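Local coordinates for protein cellulase (Bacillus sp. BG-CS10, PDB 5E0C) that probably hydrolyses internal beta-1,4-glucosidic bonds of cellulose and related beta-glucans, as a family 5 glycoside hydrolase carrying two further carbohydrate-binding-type domains, at residues Met17-Asn22 against Glu53-Ile58; Val62-Gln67 against Glu78-Arg83; Ala341-Asn346 against Ile361-His366; Glu434-Asn439 against His452-Ser457. One frame throughout, in Å; residues are numbered along the deposited sequence.

Contact 1 of 4, residues Met17-Asn22 against Glu53-Ile58; sequences MQPGWN and EGYKSI
Trp21 and Ile58 pair in parallel register with CA atoms 4.8 Å apart, and Trp21 N donates to Ser57 O at 3.0 Å with the N-H bent to 142°. One residue before the strand, the O of Pro19, a residue that follows a cis peptide bond, takes a straighter bond from Lys56 N at 2.9 Å. Ser57 turns its hydroxyl back to the preceding loop, where OG donates to Met17 O at 2.9 Å, and the CB of Met17 rests against the same side chain. On the other face, Trp21 CB lies over one face of the Tyr55 ring, 3.9 Å from the centroid, and with CG anti to the backbone N (chi1 180°) the indole is carried to the side where its five-membered ring turns an edge to that phenol ring, the planes 58° apart. Ile58 lies alongside the indole, pointing the same way, and its CG1 meets CE3 of Trp21 at 3.9 Å in the ring plane. Asp311 takes the indole NE1, and helix 44-52 packs on Trp21, Tyr55 and Ile58. Strand 20-23, helix 44-52 and strand 57-60 thus form the first beta-alpha-beta unit of a TIM barrel.

Contact 2 of 4, residues Val62-Gln67 against Glu78-Arg83; sequences VTWENQ and EDFFSR
Where the loop after barrel strand 57-60 folds back on the first turns of helix 78-93, Trp64, Phe80 and Phe81 form an aromatic cluster, closed without any hydrogen bond between the two segments. A chi1 of -172° sends the Phe80 ring away from its own backbone N and into the loop. Its edge is turned toward the face of the six-membered ring of Trp64 in an offset edge-to-face pair, centroids 5.8 Å apart and planes at 73°. Val62 CG1 fills the same corner, lying over the centre of the indole face while touching Phe80 CE2 at 3.6 Å in the phenyl plane. One face of Phe80 is covered by Gln67, whose CG stands 3.4 Å from the ring centroid; its amide continues over the ring, the two planes only 10° apart. With Phe80 cut back to an alanine, the Gln67 amide would probably lose its stacking surface and a gap would open beside Val62 and Trp64. Farther along the indole, Trp64 CZ3 meets Phe81 CD1 at 3.6 Å. Leu127 and Leu131 of helix 117-134 also touch Trp64, whose NE1 bonds to Asn101 O. The cluster packs a beta-alpha loop on the helix that follows it, as in a TIM barrel.

Contact 3 of 4, residues Ala341-Asn346 against Ile361-His366; sequences ATAESN and IQLHLH
The His366 imidazole has the carbonyl O of His364 over the centre of one face, 3.4 Å above the plane, while its CE1 comes within 3.3 Å of Thr342 OG1. That hydroxyl also lies at the edge of the His364 ring, near its plane, with CD2 3.4 Å away, so one threonine oxygen sits between two histidines. Thr342 puts OG1 there by holding it between its backbone N and carbonyl carbon (chi1 61°), and CG2 is left to touch His366 CE1. The ring of His366 is further fixed by ND1, which bonds to Ser340 O. The backbones run antiparallel beneath these groups. Thr342 and His364 are a hydrogen-bonded pair: Thr342 N reaches His364 O at 2.9 Å, and His364 N returns to Thr342 O at 2.7 Å, nearly straight at the hydrogen but from well above the carbonyl plane. Beyond the non-hydrogen-bonded pair of Ala343 and Leu363, Glu344 N meets Gln362 O at 2.9 Å. The Glu344 side chain, extended beyond CG, reaches across so that OE2 accepts a long, weak bond from Gln362 N. On the sheet face opposite Thr342 and His364, Ala343 CB packs on Leu363 CD2 at 3.8 Å, with Phe427 of strand 425-432 touching Ala343 and Ile361. The pairing adds short strand 342-343 to the edge of a four-stranded antiparallel sheet in the X2 domain, consistent with an immunoglobulin-like beta-sandwich.

Contact 4 of 4, residues Glu434-Asn439 against His452-Ser457; sequences EPTLEN and HFNGDS
Pro435 packs at the buried end of this contact, its CA 3.2 Å from His452 O and its CB 3.7 Å from Phe453 O, while Phe516 of strand 509-516 and Val522 of strand 521-529 touch its side chain. Next to it, Thr436 and His452 form an antiparallel hydrogen-bonded pair. His452 N gives Thr436 O a nearly straight bond of 2.7 Å, and the return bond, from Thr436 N to His452 O, is longer. This pair joins strands 436-443 and 448-452 of the large antiparallel sheet in the C-terminal carbohydrate-binding-type domain, just where the chain leaves the second strand through a type I' turn from Phe453 to Asp456. From that turn Asn454 adds a bond: its ND2 donates to Glu434 O at 2.8 Å, with that oxygen in the amide plane although the donor stands above the carbonyl plane. The other side is more open to solvent, with a bridging water and one short bond in place of close packing. Thr436 OG1 borders the His452 ring, and a water 2.9 Å from it also accepts a bond from Asn454 ND2. Farther out, Glu438 extends with chi2 -180° until OE2 accepts a hydrogen bond from His452 NE2 at 2.6 Å, on the anti side, with the donor tilted out of the carboxylate plane and an N-H angle of 148°. The two side chains cross obliquely, carboxylate and imidazole planes 51° apart. Were Glu438 a leucine, His452 NE2 is likely to be left without this acceptor and the imidazole freer to turn.

The four contacts follow one another in series along the chain, each closing before the next opens. Contacts 1 and 2 share the family 5 barrel: their segments adjoin in sequence around strand 57-60, yet their centres are 24 Å apart, with contact 1 joining the first two strands and contact 2 seating the next loop on helix 78-93. Contact 3 lies in the X2 domain and contact 4 in the C-terminal domain, on separate sheets. Their centres are 27 Å apart, but the nearest atoms come within about 8 Å. Contacts 2 and 4, with centres 50 Å apart, lie on opposite sides of the chain's centre, consistent with a modular enzyme whose accessory domains extend from the barrel.

Contact 1 of 4, residues Met17-Asn22 against Glu53-Ile58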
loop_
_atom_site.group_PDB
_atom_site.type_symbol
_atom_site.label_atom_id
_atom_site.label_comp_id
_atom_site.label_asym_id
_atom_site.label_seq_id
_atom_site.Cartn_x
_atom_site.Cartn_y
_atom_site.Cartn_z
ATOM N N MET A 17 -10.819 15.736 -7.750
ATOM C CA MET A 17 -10.911 14.477 -7.007
ATOM C C MET A 17 -9.856 14.333 -5.909
ATOM O O MET A 17 -10.051 13.589 -4.950
ATOM C CB MET A 17 -10.788 13.279 -7.949
ATOM C CG MET A 17 -11.950 13.095 -8.878
ATOM S SD MET A 17 -11.517 11.821 -10.078
ATOM C CE MET A 17 -11.304 10.392 -9.014
ATOM N N GLN A 18 -8.728 15.017 -6.071
ATOM C CA GLN A 18 -7.574 14.833 -5.188
ATOM C C GLN A 18 -7.851 15.184 -3.719
ATOM O O GLN A 18 -8.338 16.264 -3.433
ATOM C CB GLN A 18 -6.414 15.681 -5.701
ATOM C CG GLN A 18 -5.093 15.388 -5.032
ATOM C CD GLN A 18 -4.424 14.150 -5.579
ATOM O OE1 GLN A 18 -4.951 13.032 -5.463
ATOM N NE2 GLN A 18 -3.255 14.337 -6.194
ATOM N N PRO A 19 -7.557 14.274 -2.779
ATOM C CA PRO A 19 -7.125 12.875 -2.856
ATOM C C PRO A 19 -8.285 11.907 -2.626
ATOM O O PRO A 19 -9.309 12.295 -2.067
ATOM C CB PRO A 19 -6.122 12.772 -1.712
ATOM C CG PRO A 19 -6.738 13.661 -0.650
ATOM C CD PRO A 19 -7.479 14.772 -1.390
ATOM N N GLY A 20 -8.108 10.655 -3.026
ATOM C CA GLY A 20 -9.175 9.684 -2.936
ATOM C C GLY A 20 -8.887 8.546 -1.981
ATOM O O GLY A 20 -7.741 8.335 -1.576
ATOM N N TRP A 21 -9.933 7.806 -1.628
ATOM C CA TRP A 21 -9.822 6.709 -0.673
ATOM C C TRP A 21 -10.586 5.490 -1.210
ATOM O O TRP A 21 -11.674 5.641 -1.760
ATOM C CB TRP A 21 -10.364 7.169 0.689
ATOM C CG TRP A 21 -10.325 6.149 1.781
ATOM C CD1 TRP A 21 -9.280 5.889 2.621
ATOM C CD2 TRP A 21 -11.391 5.267 2.182
ATOM N NE1 TRP A 21 -9.623 4.899 3.506
ATOM C CE2 TRP A 21 -10.911 4.498 3.260
ATOM C CE3 TRP A 21 -12.700 5.053 1.732
ATOM C CZ2 TRP A 21 -11.693 3.527 3.898
ATOM C CZ3 TRP A 21 -13.475 4.081 2.364
ATOM C CH2 TRP A 21 -12.965 3.331 3.433
ATOM N N ASN A 22 -10.019 4.294 -1.069
ATOM C CA ASN A 22 -10.690 3.057 -1.506
ATOM C C ASN A 22 -11.458 2.355 -0.385
ATOM O O ASN A 22 -10.894 2.082 0.670
ATOM C CB ASN A 22 -9.681 2.051 -2.070
ATOM C CG ASN A 22 -9.408 2.238 -3.544
ATOM O OD1 ASN A 22 -10.120 1.689 -4.397
ATOM N ND2 ASN A 22 -8.351 2.974 -3.855
ATOM N N GLU A 53 -12.036 13.659 6.954
ATOM C CA GLU A 53 -10.583 13.534 7.022
ATOM C C GLU A 53 -9.890 14.228 5.858
ATOM O O GLU A 53 -8.662 14.215 5.767
ATOM C CB GLU A 53 -10.185 12.056 7.074
ATOM C CG GLU A 53 -10.553 11.386 8.395
ATOM C CD GLU A 53 -9.791 11.984 9.580
ATOM O OE1 GLU A 53 -8.544 11.877 9.614
ATOM O OE2 GLU A 53 -10.430 12.586 10.465
ATOM N N GLY A 54 -10.673 14.839 4.970
ATOM C CA GLY A 54 -10.114 15.603 3.872
ATOM C C GLY A 54 -10.120 14.923 2.513
ATOM O O GLY A 54 -9.679 15.516 1.530
ATOM N N TYR A 55 -10.609 13.687 2.439
ATOM C CA TYR A 55 -10.685 12.997 1.153
ATOM C C TYR A 55 -11.787 13.594 0.316
ATOM O O TYR A 55 -12.874 13.871 0.821
ATOM C CB TYR A 55 -10.894 11.495 1.338
ATOM C CG TYR A 55 -9.627 10.824 1.793
ATOM C CD1 TYR A 55 -8.651 10.460 0.876
ATOM C CD2 TYR A 55 -9.378 10.598 3.147
ATOM C CE1 TYR A 55 -7.473 9.873 1.283
ATOM C CE2 TYR A 55 -8.200 10.009 3.565
ATOM C CZ TYR A 55 -7.251 9.649 2.626
ATOM O OH TYR A 55 -6.078 9.068 3.034
ATOM N N LYS A 56 -11.494 13.808 -0.966
ATOM C CA LYS A 56 -12.444 14.448 -1.875
ATOM C C LYS A 56 -13.011 13.491 -2.933
ATOM O O LYS A 56 -13.767 13.909 -3.814
ATOM C CB LYS A 56 -11.787 15.650 -2.546
ATOM C CG LYS A 56 -11.794 16.881 -1.665
ATOM C CD LYS A 56 -10.764 17.909 -2.102
ATOM C CE LYS A 56 -10.993 18.460 -3.514
ATOM N NZ LYS A 56 -12.307 19.157 -3.677
ATOM N N SER A 57 -12.656 12.214 -2.838
ATOM C CA SER A 57 -13.213 11.222 -3.745
ATOM C C SER A 57 -13.087 9.834 -3.145
ATOM O O SER A 57 -12.204 9.572 -2.331
ATOM C CB SER A 57 -12.526 11.267 -5.111
ATOM O OG SER A 57 -11.173 10.873 -5.011
ATOM N N ILE A 58 -13.979 8.941 -3.546
ATOM C CA ILE A 58 -13.965 7.600 -3.014
ATOM C C ILE A 58 -14.147 6.574 -4.139
ATOM O O ILE A 58 -14.954 6.765 -5.048
ATOM C CB ILE A 58 -15.063 7.433 -1.928
ATOM C CG1 ILE A 58 -15.009 6.044 -1.294
ATOM C CG2 ILE A 58 -16.444 7.689 -2.498
ATOM C CD1 ILE A 58 -16.064 5.854 -0.205
#

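Contact 2 of 4, residues Val62-Gln67 against Glu78-Arg83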
loop_
_atom_site.group_PDB
_atom_site.type_symbol
_atom_site.label_atom_id
_atom_site.label_comp_id
_atom_site.label_asym_id
_atom_site.label_seq_id
_atom_site.Cartn_x
_atom_site.Cartn_y
_atom_site.Cartn_z
ATOM N N VAL A 62 -16.560 -3.137 -6.479
ATOM C CA VAL A 62 -17.588 -4.150 -6.271
ATOM C C VAL A 62 -17.285 -5.391 -7.080
ATOM O O VAL A 62 -16.944 -5.306 -8.263
ATOM C CB VAL A 62 -18.990 -3.638 -6.646
ATOM C CG1 VAL A 62 -20.033 -4.693 -6.320
ATOM C CG2 VAL A 62 -19.309 -2.349 -5.903
ATOM N N THR A 63 -17.370 -6.544 -6.422
ATOM C CA THR A 63 -17.328 -7.838 -7.087
ATOM C C THR A 63 -18.752 -8.354 -7.189
ATOM O O THR A 63 -19.434 -8.479 -6.175
ATOM C CB THR A 63 -16.458 -8.848 -6.325
ATOM O OG1 THR A 63 -15.110 -8.368 -6.278
ATOM C CG2 THR A 63 -16.487 -10.205 -7.017
ATOM N N TRP A 64 -19.206 -8.654 -8.403
ATOM C CA TRP A 64 -20.629 -8.903 -8.637
ATOM C C TRP A 64 -20.983 -10.376 -8.855
ATOM O O TRP A 64 -22.149 -10.739 -8.782
ATOM C CB TRP A 64 -21.119 -8.107 -9.859
ATOM C CG TRP A 64 -20.902 -6.620 -9.801
ATOM C CD1 TRP A 64 -19.817 -5.936 -10.267
ATOM C CD2 TRP A 64 -21.800 -5.633 -9.280
ATOM N NE1 TRP A 64 -19.981 -4.589 -10.059
ATOM C CE2 TRP A 64 -21.192 -4.377 -9.459
ATOM C CE3 TRP A 64 -23.060 -5.691 -8.675
ATOM C CZ2 TRP A 64 -21.791 -3.190 -9.039
ATOM C CZ3 TRP A 64 -23.658 -4.505 -8.264
ATOM C CH2 TRP A 64 -23.024 -3.275 -8.448
ATOM N N GLU A 65 -19.991 -11.218 -9.130
ATOM C CA GLU A 65 -20.273 -12.586 -9.566
ATOM C C GLU A 65 -21.208 -13.374 -8.647
ATOM O O GLU A 65 -22.044 -14.138 -9.118
ATOM C CB GLU A 65 -18.987 -13.381 -9.718
ATOM C CG GLU A 65 -19.233 -14.706 -10.422
ATOM C CD GLU A 65 -18.160 -15.720 -10.143
ATOM O OE1 GLU A 65 -17.669 -15.769 -8.990
ATOM O OE2 GLU A 65 -17.798 -16.467 -11.078
ATOM N N ASN A 66 -21.057 -13.192 -7.341
ATOM C CA ASN A 66 -21.880 -13.916 -6.379
ATOM C C ASN A 66 -23.225 -13.265 -6.154
ATOM O O ASN A 66 -23.992 -13.709 -5.308
ATOM C CB ASN A 66 -21.152 -14.047 -5.047
ATOM C CG ASN A 66 -20.014 -15.018 -5.113
ATOM O OD1 ASN A 66 -20.011 -15.921 -5.939
ATOM N ND2 ASN A 66 -19.024 -14.832 -4.256
ATOM N N GLN A 67 -23.515 -12.215 -6.915
ATOM C CA GLN A 67 -24.763 -11.478 -6.743
ATOM C C GLN A 67 -25.587 -11.475 -8.022
ATOM O O GLN A 67 -26.625 -10.812 -8.116
ATOM C CB GLN A 67 -24.470 -10.044 -6.297
ATOM C CG GLN A 67 -23.783 -9.961 -4.946
ATOM C CD GLN A 67 -24.648 -10.512 -3.821
ATOM O OE1 GLN A 67 -25.875 -10.376 -3.840
ATOM N NE2 GLN A 67 -24.015 -11.148 -2.843
ATOM N N GLU A 78 -31.255 -7.673 -5.847
ATOM C CA GLU A 78 -31.751 -6.324 -5.597
ATOM C C GLU A 78 -31.290 -5.727 -4.263
ATOM O O GLU A 78 -31.059 -4.517 -4.175
ATOM C CB GLU A 78 -33.282 -6.303 -5.682
ATOM C CG GLU A 78 -33.927 -4.930 -5.432
ATOM C CD GLU A 78 -33.452 -3.856 -6.407
ATOM O OE1 GLU A 78 -32.913 -4.204 -7.485
ATOM O OE2 GLU A 78 -33.629 -2.660 -6.095
ATOM N N ASP A 79 -31.153 -6.563 -3.237
ATOM C CA ASP A 79 -30.691 -6.095 -1.924
ATOM C C ASP A 79 -29.264 -5.567 -1.990
ATOM O O ASP A 79 -28.994 -4.417 -1.626
ATOM C CB ASP A 79 -30.773 -7.218 -0.891
ATOM C CG ASP A 79 -32.198 -7.553 -0.505
ATOM O OD1 ASP A 79 -33.038 -6.628 -0.437
ATOM O OD2 ASP A 79 -32.473 -8.753 -0.278
ATOM N N PHE A 80 -28.360 -6.430 -2.447
ATOM C CA PHE A 80 -26.969 -6.063 -2.673
ATOM C C PHE A 80 -26.891 -4.765 -3.477
ATOM O O PHE A 80 -26.215 -3.800 -3.091
ATOM C CB PHE A 80 -26.244 -7.201 -3.394
ATOM C CG PHE A 80 -24.764 -7.009 -3.509
ATOM C CD1 PHE A 80 -23.917 -7.447 -2.506
ATOM C CD2 PHE A 80 -24.215 -6.408 -4.628
ATOM C CE1 PHE A 80 -22.549 -7.276 -2.606
ATOM C CE2 PHE A 80 -22.844 -6.238 -4.737
ATOM C CZ PHE A 80 -22.011 -6.672 -3.722
ATOM N N PHE A 81 -27.638 -4.732 -4.575
ATOM C CA PHE A 81 -27.604 -3.598 -5.494
ATOM C C PHE A 81 -28.057 -2.314 -4.808
ATOM O O PHE A 81 -27.434 -1.260 -4.968
ATOM C CB PHE A 81 -28.461 -3.913 -6.735
ATOM C CG PHE A 81 -28.035 -3.184 -7.987
ATOM C CD1 PHE A 81 -26.760 -2.650 -8.096
ATOM C CD2 PHE A 81 -28.878 -3.119 -9.091
ATOM C CE1 PHE A 81 -26.349 -2.004 -9.245
ATOM C CE2 PHE A 81 -28.472 -2.471 -10.264
ATOM C CZ PHE A 81 -27.201 -1.915 -10.337
ATOM N N SER A 82 -29.122 -2.405 -4.018
ATOM C CA SER A 82 -29.658 -1.221 -3.369
ATOM C C SER A 82 -28.708 -0.772 -2.274
ATOM O O SER A 82 -28.693 0.405 -1.921
ATOM C CB SER A 82 -31.053 -1.474 -2.799
ATOM O OG SER A 82 -30.981 -2.316 -1.666
ATOM N N ARG A 83 -27.905 -1.700 -1.752
ATOM C CA ARG A 83 -26.912 -1.344 -0.734
ATOM C C ARG A 83 -25.745 -0.572 -1.350
ATOM O O ARG A 83 -25.417 0.529 -0.880
ATOM C CB ARG A 83 -26.394 -2.582 0.011
ATOM C CG ARG A 83 -27.412 -3.188 0.971
ATOM C CD ARG A 83 -26.778 -3.970 2.121
ATOM N NE ARG A 83 -25.970 -5.103 1.677
ATOM C CZ ARG A 83 -26.464 -6.286 1.326
ATOM N NH1 ARG A 83 -27.774 -6.486 1.348
ATOM N NH2 ARG A 83 -25.652 -7.266 0.939
#

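Contact 3 of 4, residues Ala341-Asn346 against Ile361-His366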
loop_
_atom_site.group_PDB
_atom_site.type_symbol
_atom_site.label_atom_id
_atom_site.label_comp_id
_atom_site.label_asym_id
_atom_site.label_seq_id
_atom_site.Cartn_x
_atom_site.Cartn_y
_atom_site.Cartn_z
ATOM N N ALA A 341 9.768 17.274 5.939
ATOM C CA ALA A 341 11.121 16.854 6.245
ATOM C C ALA A 341 11.081 15.444 6.810
ATOM O O ALA A 341 10.100 15.035 7.445
ATOM C CB ALA A 341 11.776 17.799 7.219
ATOM N N THR A 342 12.143 14.697 6.555
ATOM C CA THR A 342 12.278 13.370 7.105
ATOM C C THR A 342 13.670 13.285 7.705
ATOM O O THR A 342 14.339 14.311 7.892
ATOM C CB THR A 342 12.078 12.265 6.036
ATOM O OG1 THR A 342 13.074 12.394 5.012
ATOM C CG2 THR A 342 10.704 12.374 5.390
ATOM N N ALA A 343 14.102 12.066 8.004
ATOM C CA ALA A 343 15.448 11.830 8.483
ATOM C C ALA A 343 15.887 10.453 8.022
ATOM O O ALA A 343 15.077 9.703 7.466
ATOM C CB ALA A 343 15.512 11.954 9.999
ATOM N N GLU A 344 17.161 10.124 8.242
ATOM C CA GLU A 344 17.693 8.807 7.891
ATOM C C GLU A 344 16.934 7.686 8.581
ATOM O O GLU A 344 16.811 6.585 8.053
ATOM C CB GLU A 344 19.176 8.707 8.233
ATOM C CG GLU A 344 19.434 8.849 9.734
ATOM C CD GLU A 344 20.911 8.875 10.100
ATOM O OE1 GLU A 344 21.748 8.447 9.262
ATOM O OE2 GLU A 344 21.224 9.314 11.235
ATOM N N SER A 345 16.429 7.978 9.767
ATOM C CA SER A 345 15.697 7.003 10.548
ATOM C C SER A 345 14.686 7.724 11.430
ATOM O O SER A 345 14.811 8.930 11.676
ATOM C CB SER A 345 16.656 6.169 11.397
ATOM O OG SER A 345 15.962 5.352 12.322
ATOM N N ASN A 346 13.675 6.987 11.878
ATOM C CA ASN A 346 12.726 7.496 12.853
ATOM C C ASN A 346 13.079 6.948 14.227
ATOM O O ASN A 346 12.314 7.092 15.178
ATOM C CB ASN A 346 11.288 7.112 12.487
ATOM C CG ASN A 346 11.016 5.654 12.727
ATOM O OD1 ASN A 346 11.751 4.796 12.237
ATOM N ND2 ASN A 346 9.999 5.357 13.524
ATOM N N ILE A 361 22.163 13.009 13.902
ATOM C CA ILE A 361 21.071 12.463 13.105
ATOM C C ILE A 361 20.962 13.238 11.820
ATOM O O ILE A 361 20.871 14.460 11.836
ATOM C CB ILE A 361 19.705 12.540 13.810
ATOM C CG1 ILE A 361 19.757 11.894 15.189
ATOM C CG2 ILE A 361 18.625 11.894 12.946
ATOM C CD1 ILE A 361 18.748 12.471 16.127
ATOM N N GLN A 362 20.953 12.523 10.705
ATOM C CA GLN A 362 20.879 13.163 9.405
ATOM C C GLN A 362 19.432 13.440 9.043
ATOM O O GLN A 362 18.633 12.511 8.924
ATOM C CB GLN A 362 21.547 12.282 8.344
ATOM C CG GLN A 362 21.412 12.796 6.919
ATOM C CD GLN A 362 22.208 14.054 6.696
ATOM O OE1 GLN A 362 23.409 14.095 6.973
ATOM N NE2 GLN A 362 21.541 15.106 6.222
ATOM N N LEU A 363 19.094 14.716 8.872
ATOM C CA LEU A 363 17.759 15.096 8.419
ATOM C C LEU A 363 17.689 15.185 6.903
ATOM O O LEU A 363 18.708 15.292 6.228
ATOM C CB LEU A 363 17.341 16.437 9.016
ATOM C CG LEU A 363 17.358 16.566 10.532
ATOM C CD1 LEU A 363 16.887 17.953 10.944
ATOM C CD2 LEU A 363 16.534 15.456 11.205
ATOM N N HIS A 364 16.472 15.134 6.380
ATOM C CA HIS A 364 16.214 15.379 4.972
ATOM C C HIS A 364 15.197 16.486 4.889
ATOM O O HIS A 364 13.989 16.230 4.904
ATOM C CB HIS A 364 15.686 14.133 4.266
ATOM C CG HIS A 364 16.624 12.967 4.325
ATOM N ND1 HIS A 364 17.969 13.090 4.107
ATOM C CD2 HIS A 364 16.387 11.659 4.579
ATOM C CE1 HIS A 364 18.542 11.896 4.225
ATOM N NE2 HIS A 364 17.605 11.020 4.510
ATOM N N LEU A 365 15.684 17.715 4.806
ATOM C CA LEU A 365 14.833 18.879 5.010
ATOM C C LEU A 365 13.774 19.035 3.924
ATOM O O LEU A 365 12.720 19.617 4.177
ATOM C CB LEU A 365 15.698 20.141 5.103
ATOM C CG LEU A 365 16.490 20.205 6.408
ATOM C CD1 LEU A 365 17.429 21.393 6.413
ATOM C CD2 LEU A 365 15.555 20.258 7.607
ATOM N N HIS A 366 14.067 18.520 2.728
ATOM C CA HIS A 366 13.144 18.566 1.590
ATOM C C HIS A 366 12.605 19.969 1.347
ATOM O O HIS A 366 11.441 20.141 0.996
ATOM C CB HIS A 366 11.979 17.587 1.801
ATOM C CG HIS A 366 12.390 16.148 1.803
ATOM N ND1 HIS A 366 11.667 15.163 2.451
ATOM C CD2 HIS A 366 13.445 15.517 1.231
ATOM C CE1 HIS A 366 12.263 14.000 2.286
ATOM N NE2 HIS A 366 13.344 14.183 1.546
#

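Contact 4 of 4, residues Glu434-Asn439 against His452-Ser457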
loop_
_atom_site.group_PDB
_atom_site.type_symbol
_atom_site.label_atom_id
_atom_site.label_comp_id
_atom_site.label_asym_id
_atom_site.label_seq_id
_atom_site.Cartn_x
_atom_site.Cartn_y
_atom_site.Cartn_z
ATOM N N GLU A 434 22.208 -5.559 23.324
ATOM C CA GLU A 434 22.389 -6.575 22.292
ATOM C C GLU A 434 21.289 -7.632 22.404
ATOM O O GLU A 434 21.086 -8.209 23.471
ATOM C CB GLU A 434 23.766 -7.224 22.401
ATOM C CG GLU A 434 23.984 -8.377 21.428
ATOM C CD GLU A 434 25.459 -8.695 21.220
ATOM O OE1 GLU A 434 25.958 -9.700 21.776
ATOM O OE2 GLU A 434 26.123 -7.925 20.500
ATOM N N PRO A 435 20.561 -7.873 21.304
ATOM C CA PRO A 435 19.485 -8.863 21.345
ATOM C C PRO A 435 20.036 -10.294 21.372
ATOM O O PRO A 435 21.085 -10.571 20.774
ATOM C CB PRO A 435 18.697 -8.574 20.062
ATOM C CG PRO A 435 19.671 -7.971 19.158
ATOM C CD PRO A 435 20.638 -7.200 20.001
ATOM N N THR A 436 19.358 -11.184 22.086
ATOM C CA THR A 436 19.817 -12.561 22.162
ATOM C C THR A 436 18.696 -13.550 21.849
ATOM O O THR A 436 17.500 -13.261 22.027
ATOM C CB THR A 436 20.419 -12.890 23.552
ATOM O OG1 THR A 436 19.456 -12.617 24.575
ATOM C CG2 THR A 436 21.660 -12.059 23.807
ATOM N N LEU A 437 19.112 -14.714 21.361
ATOM C CA LEU A 437 18.213 -15.793 20.997
ATOM C C LEU A 437 18.462 -17.000 21.888
ATOM O O LEU A 437 19.471 -17.068 22.583
ATOM C CB LEU A 437 18.397 -16.164 19.524
ATOM C CG LEU A 437 18.137 -15.001 18.567
ATOM C CD1 LEU A 437 18.509 -15.340 17.126
ATOM C CD2 LEU A 437 16.691 -14.572 18.656
ATOM N N GLU A 438 17.544 -17.958 21.867
ATOM C CA GLU A 438 17.699 -19.144 22.693
ATOM C C GLU A 438 17.596 -20.415 21.869
ATOM O O GLU A 438 17.077 -20.408 20.754
ATOM C CB GLU A 438 16.664 -19.144 23.822
ATOM C CG GLU A 438 16.943 -18.060 24.840
ATOM C CD GLU A 438 15.950 -18.015 25.980
ATOM O OE1 GLU A 438 15.085 -18.916 26.078
ATOM O OE2 GLU A 438 16.040 -17.062 26.785
ATOM N N ASN A 439 18.132 -21.498 22.418
ATOM C CA ASN A 439 17.943 -22.824 21.848
ATOM C C ASN A 439 16.486 -23.229 21.961
ATOM O O ASN A 439 15.782 -22.816 22.887
ATOM C CB ASN A 439 18.822 -23.859 22.552
ATOM C CG ASN A 439 20.289 -23.497 22.522
ATOM O OD1 ASN A 439 20.774 -22.910 21.560
ATOM N ND2 ASN A 439 21.006 -23.841 23.586
ATOM N N HIS A 452 15.152 -12.412 23.004
ATOM C CA HIS A 452 15.203 -11.246 23.865
ATOM C C HIS A 452 15.522 -10.055 22.993
ATOM O O HIS A 452 16.687 -9.812 22.666
ATOM C CB HIS A 452 16.252 -11.411 24.964
ATOM C CG HIS A 452 16.006 -12.582 25.859
ATOM N ND1 HIS A 452 15.092 -12.550 26.892
ATOM C CD2 HIS A 452 16.543 -13.825 25.870
ATOM C CE1 HIS A 452 15.083 -13.720 27.505
ATOM N NE2 HIS A 452 15.955 -14.512 26.905
ATOM N N PHE A 453 14.490 -9.321 22.603
ATOM C CA PHE A 453 14.664 -8.244 21.638
ATOM C C PHE A 453 15.430 -7.066 22.226
ATOM O O PHE A 453 16.109 -6.342 21.495
ATOM C CB PHE A 453 13.307 -7.794 21.093
ATOM C CG PHE A 453 12.627 -8.844 20.251
ATOM C CD1 PHE A 453 13.133 -9.183 19.005
ATOM C CD2 PHE A 453 11.494 -9.502 20.711
ATOM C CE1 PHE A 453 12.523 -10.154 18.231
ATOM C CE2 PHE A 453 10.872 -10.469 19.936
ATOM C CZ PHE A 453 11.390 -10.797 18.694
ATOM N N ASN A 454 15.324 -6.888 23.539
ATOM C CA ASN A 454 16.085 -5.878 24.263
ATOM C C ASN A 454 15.995 -4.482 23.646
ATOM O O ASN A 454 16.998 -3.790 23.491
ATOM C CB ASN A 454 17.546 -6.331 24.379
ATOM C CG ASN A 454 17.691 -7.586 25.241
ATOM O OD1 ASN A 454 16.834 -7.868 26.087
ATOM N ND2 ASN A 454 18.770 -8.343 25.029
ATOM N N GLY A 455 14.777 -4.081 23.290
ATOM C CA GLY A 455 14.513 -2.745 22.781
ATOM C C GLY A 455 14.759 -2.596 21.295
ATOM O O GLY A 455 14.408 -1.584 20.696
ATOM N N ASP A 456 15.351 -3.622 20.693
ATOM C CA ASP A 456 15.701 -3.592 19.276
ATOM C C ASP A 456 14.551 -4.128 18.418
ATOM O O ASP A 456 13.526 -4.557 18.950
ATOM C CB ASP A 456 16.969 -4.412 19.045
ATOM C CG ASP A 456 17.824 -3.861 17.935
ATOM O OD1 ASP A 456 17.281 -3.197 17.017
ATOM O OD2 ASP A 456 19.048 -4.095 17.983
ATOM N N SER A 457 14.713 -4.098 17.099
ATOM C CA SER A 457 13.672 -4.610 16.217
ATOM C C SER A 457 14.257 -5.252 14.960
ATOM O O SER A 457 15.224 -4.746 14.373
ATOM C CB SER A 457 12.685 -3.495 15.838
ATOM O OG SER A 457 13.327 -2.416 15.185
HETATM O O HOH W 1 19.324 -10.888 26.866
#